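Local structure of Sfrice_029225 (Spodoptera frugiperda, 6I50) at residues Val72-Tyr77 with Ile85-His90. The protein is a trimeric cytokine of the tumour necrosis factor family, known as Eiger, that probably signals by binding a TNF receptor. Numbering follows the deposited sequence.
Sequences VYVQIY and ISWVLH
Trp87 and Val74 meet across the two facing sheets through a CH-pi interaction. Val74 CG1 stands 3.8 Å from the centroid of the six-membered ring of Trp87, and its line to the centroid leans 16° from the ring normal, which places the methyl over the face. Val74 CB continues the cover toward the rim, 3.6 Å from Trp87 CH2. The methyl gets there because Val74 CG1 lies anti to its own backbone N (chi1 173°).

Purely apolar packing completes the contact. Ile76 meets the five-membered part of the indole at a slant, Ile76 CG1 lying 3.5 Å from Trp87 CD1. Farther along, Val72 CG1 reaches Leu89 CD2 at 3.9 Å, while Val74 CG2 and Leu89 CD1 are more loosely apposed at 4.4 Å.

No hydrogen bond crosses between the segments. Their axes come no nearer than 8.7 Å, with N-to-C directions 150° apart, a separation expected of facing sheets rather than paired strands. This is the interior of the jelly-roll beta-sandwich of the TNF family: 68-80 belongs to one sheet, 84-92 to the other. The indole's polar atom is satisfied elsewhere, Trp87 NE1 donating a hydrogen bond to the backbone O of Cys121, whose disulfide partner Cys105 also touches the Trp87 side chain. Replacing Trp87 with an alanine would probably open a gap beneath Val74 and Ile76 and leave the Cys121 carbonyl without this donor. On the outer face of 72-77, Tyr73 and Gln75 hydrogen-bond to a neighbouring subunit of the trimer. Dispersion and close shape fit thus join the sheets behind a strand whose other face serves assembly.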
loop_
_atom_site.group_PDB
_atom_site.type_symbol
_atom_site.label_atom_id
_atom_site.label_comp_id
_atom_site.label_asym_id
_atom_site.label_seq_id
_atom_site.Cartn_x
_atom_site.Cartn_y
_atom_site.Cartn_z
ATOM N N VAL A 72 -7.529 4.156 -4.498
ATOM C CA VAL A 72 -8.287 2.944 -4.202
ATOM C C VAL A 72 -7.310 1.937 -3.613
ATOM O O VAL A 72 -6.215 1.757 -4.150
ATOM C CB VAL A 72 -8.962 2.372 -5.464
ATOM C CG1 VAL A 72 -9.749 1.113 -5.129
ATOM C CG2 VAL A 72 -9.872 3.420 -6.108
ATOM N N TYR A 73 -7.693 1.288 -2.517
ATOM C CA TYR A 73 -6.819 0.288 -1.916
ATOM C C TYR A 73 -7.645 -0.927 -1.513
ATOM O O TYR A 73 -8.823 -0.812 -1.159
ATOM C CB TYR A 73 -6.044 0.858 -0.712
ATOM C CG TYR A 73 -6.927 1.418 0.380
ATOM C CD1 TYR A 73 -7.462 0.583 1.361
ATOM C CD2 TYR A 73 -7.228 2.778 0.431
ATOM C CE1 TYR A 73 -8.288 1.087 2.353
ATOM C CE2 TYR A 73 -8.048 3.293 1.429
ATOM C CZ TYR A 73 -8.572 2.440 2.385
ATOM O OH TYR A 73 -9.386 2.945 3.369
ATOM N N VAL A 74 -7.020 -2.097 -1.600
ATOM C CA VAL A 74 -7.672 -3.369 -1.313
ATOM C C VAL A 74 -6.688 -4.265 -0.579
ATOM O O VAL A 74 -5.512 -4.347 -0.952
ATOM C CB VAL A 74 -8.153 -4.067 -2.604
ATOM C CG1 VAL A 74 -8.682 -5.463 -2.301
ATOM C CG2 VAL A 74 -9.204 -3.231 -3.331
ATOM N N GLN A 75 -7.171 -4.958 0.451
ATOM C CA GLN A 75 -6.412 -6.036 1.075
ATOM C C GLN A 75 -7.317 -7.241 1.279
ATOM O O GLN A 75 -8.402 -7.118 1.860
ATOM C CB GLN A 75 -5.817 -5.615 2.418
ATOM C CG GLN A 75 -5.053 -6.746 3.105
ATOM C CD GLN A 75 -4.155 -6.237 4.208
ATOM O OE1 GLN A 75 -3.217 -5.480 3.955
ATOM N NE2 GLN A 75 -4.429 -6.658 5.445
ATOM N N ILE A 76 -6.880 -8.396 0.792
ATOM C CA ILE A 76 -7.531 -9.669 1.076
ATOM C C ILE A 76 -6.555 -10.501 1.891
ATOM O O ILE A 76 -5.413 -10.726 1.467
ATOM C CB ILE A 76 -7.950 -10.406 -0.206
ATOM C CG1 ILE A 76 -8.900 -9.535 -1.047
ATOM C CG2 ILE A 76 -8.608 -11.738 0.136
ATOM C CD1 ILE A 76 -10.201 -9.172 -0.348
ATOM N N TYR A 77 -6.998 -10.952 3.058
ATOM C CA TYR A 77 -6.177 -11.769 3.948
ATOM C C TYR A 77 -6.566 -13.226 3.718
ATOM O O TYR A 77 -7.630 -13.671 4.151
ATOM C CB TYR A 77 -6.393 -11.332 5.393
ATOM C CG TYR A 77 -5.414 -11.871 6.414
ATOM C CD1 TYR A 77 -5.414 -13.213 6.768
ATOM C CD2 TYR A 77 -4.534 -11.020 7.070
ATOM C CE1 TYR A 77 -4.540 -13.699 7.721
ATOM C CE2 TYR A 77 -3.657 -11.500 8.027
ATOM C CZ TYR A 77 -3.668 -12.835 8.349
ATOM O OH TYR A 77 -2.801 -13.320 9.302
ATOM N N ILE A 85 -2.318 -17.379 -4.437
ATOM C CA ILE A 85 -3.527 -16.631 -4.131
ATOM C C ILE A 85 -3.422 -15.294 -4.849
ATOM O O ILE A 85 -2.342 -14.692 -4.906
ATOM C CB ILE A 85 -3.730 -16.454 -2.611
ATOM C CG1 ILE A 85 -2.444 -15.983 -1.929
ATOM C CG2 ILE A 85 -4.169 -17.770 -1.981
ATOM C CD1 ILE A 85 -2.379 -14.494 -1.695
ATOM N N SER A 86 -4.531 -14.851 -5.433
ATOM C CA SER A 86 -4.507 -13.631 -6.224
ATOM C C SER A 86 -5.923 -13.091 -6.328
ATOM O O SER A 86 -6.884 -13.864 -6.411
ATOM C CB SER A 86 -3.912 -13.892 -7.615
ATOM O OG SER A 86 -3.929 -12.725 -8.424
ATOM N N TRP A 87 -6.047 -11.768 -6.306
ATOM C CA TRP A 87 -7.330 -11.118 -6.526
ATOM C C TRP A 87 -7.220 -10.078 -7.634
ATOM O O TRP A 87 -6.130 -9.593 -7.969
ATOM C CB TRP A 87 -7.885 -10.468 -5.240
ATOM C CG TRP A 87 -7.019 -9.430 -4.570
ATOM C CD1 TRP A 87 -6.295 -9.591 -3.425
ATOM C CD2 TRP A 87 -6.844 -8.062 -4.967
ATOM N NE1 TRP A 87 -5.664 -8.411 -3.088
ATOM C CE2 TRP A 87 -5.981 -7.458 -4.022
ATOM C CE3 TRP A 87 -7.323 -7.293 -6.033
ATOM C CZ2 TRP A 87 -5.584 -6.126 -4.117
ATOM C CZ3 TRP A 87 -6.926 -5.969 -6.127
ATOM C CH2 TRP A 87 -6.061 -5.400 -5.176
ATOM N N VAL A 88 -8.381 -9.747 -8.203
ATOM C CA VAL A 88 -8.514 -8.700 -9.210
ATOM C C VAL A 88 -9.627 -7.754 -8.785
ATOM O O VAL A 88 -10.625 -8.175 -8.190
ATOM C CB VAL A 88 -8.801 -9.269 -10.618
ATOM C CG1 VAL A 88 -7.527 -9.857 -11.216
ATOM C CG2 VAL A 88 -9.901 -10.307 -10.559
ATOM N N LEU A 89 -9.446 -6.471 -9.084
ATOM C CA LEU A 89 -10.460 -5.455 -8.849
ATOM C C LEU A 89 -11.197 -5.223 -10.163
ATOM O O LEU A 89 -10.591 -4.775 -11.136
ATOM C CB LEU A 89 -9.808 -4.163 -8.351
ATOM C CG LEU A 89 -10.776 -3.007 -8.111
ATOM C CD1 LEU A 89 -11.725 -3.337 -6.967
ATOM C CD2 LEU A 89 -10.036 -1.707 -7.830
ATOM N N HIS A 90 -12.492 -5.542 -10.195
ATOM C CA HIS A 90 -13.295 -5.451 -11.409
ATOM C C HIS A 90 -14.167 -4.204 -11.389
ATOM O O HIS A 90 -14.881 -3.955 -10.415
ATOM C CB HIS A 90 -14.183 -6.684 -11.565
ATOM C CG HIS A 90 -13.444 -7.896 -12.033
ATOM N ND1 HIS A 90 -13.820 -9.177 -11.688
ATOM C CD2 HIS A 90 -12.352 -8.023 -12.824
ATOM C CE1 HIS A 90 -12.992 -10.041 -12.248
ATOM N NE2 HIS A 90 -12.091 -9.367 -12.942
#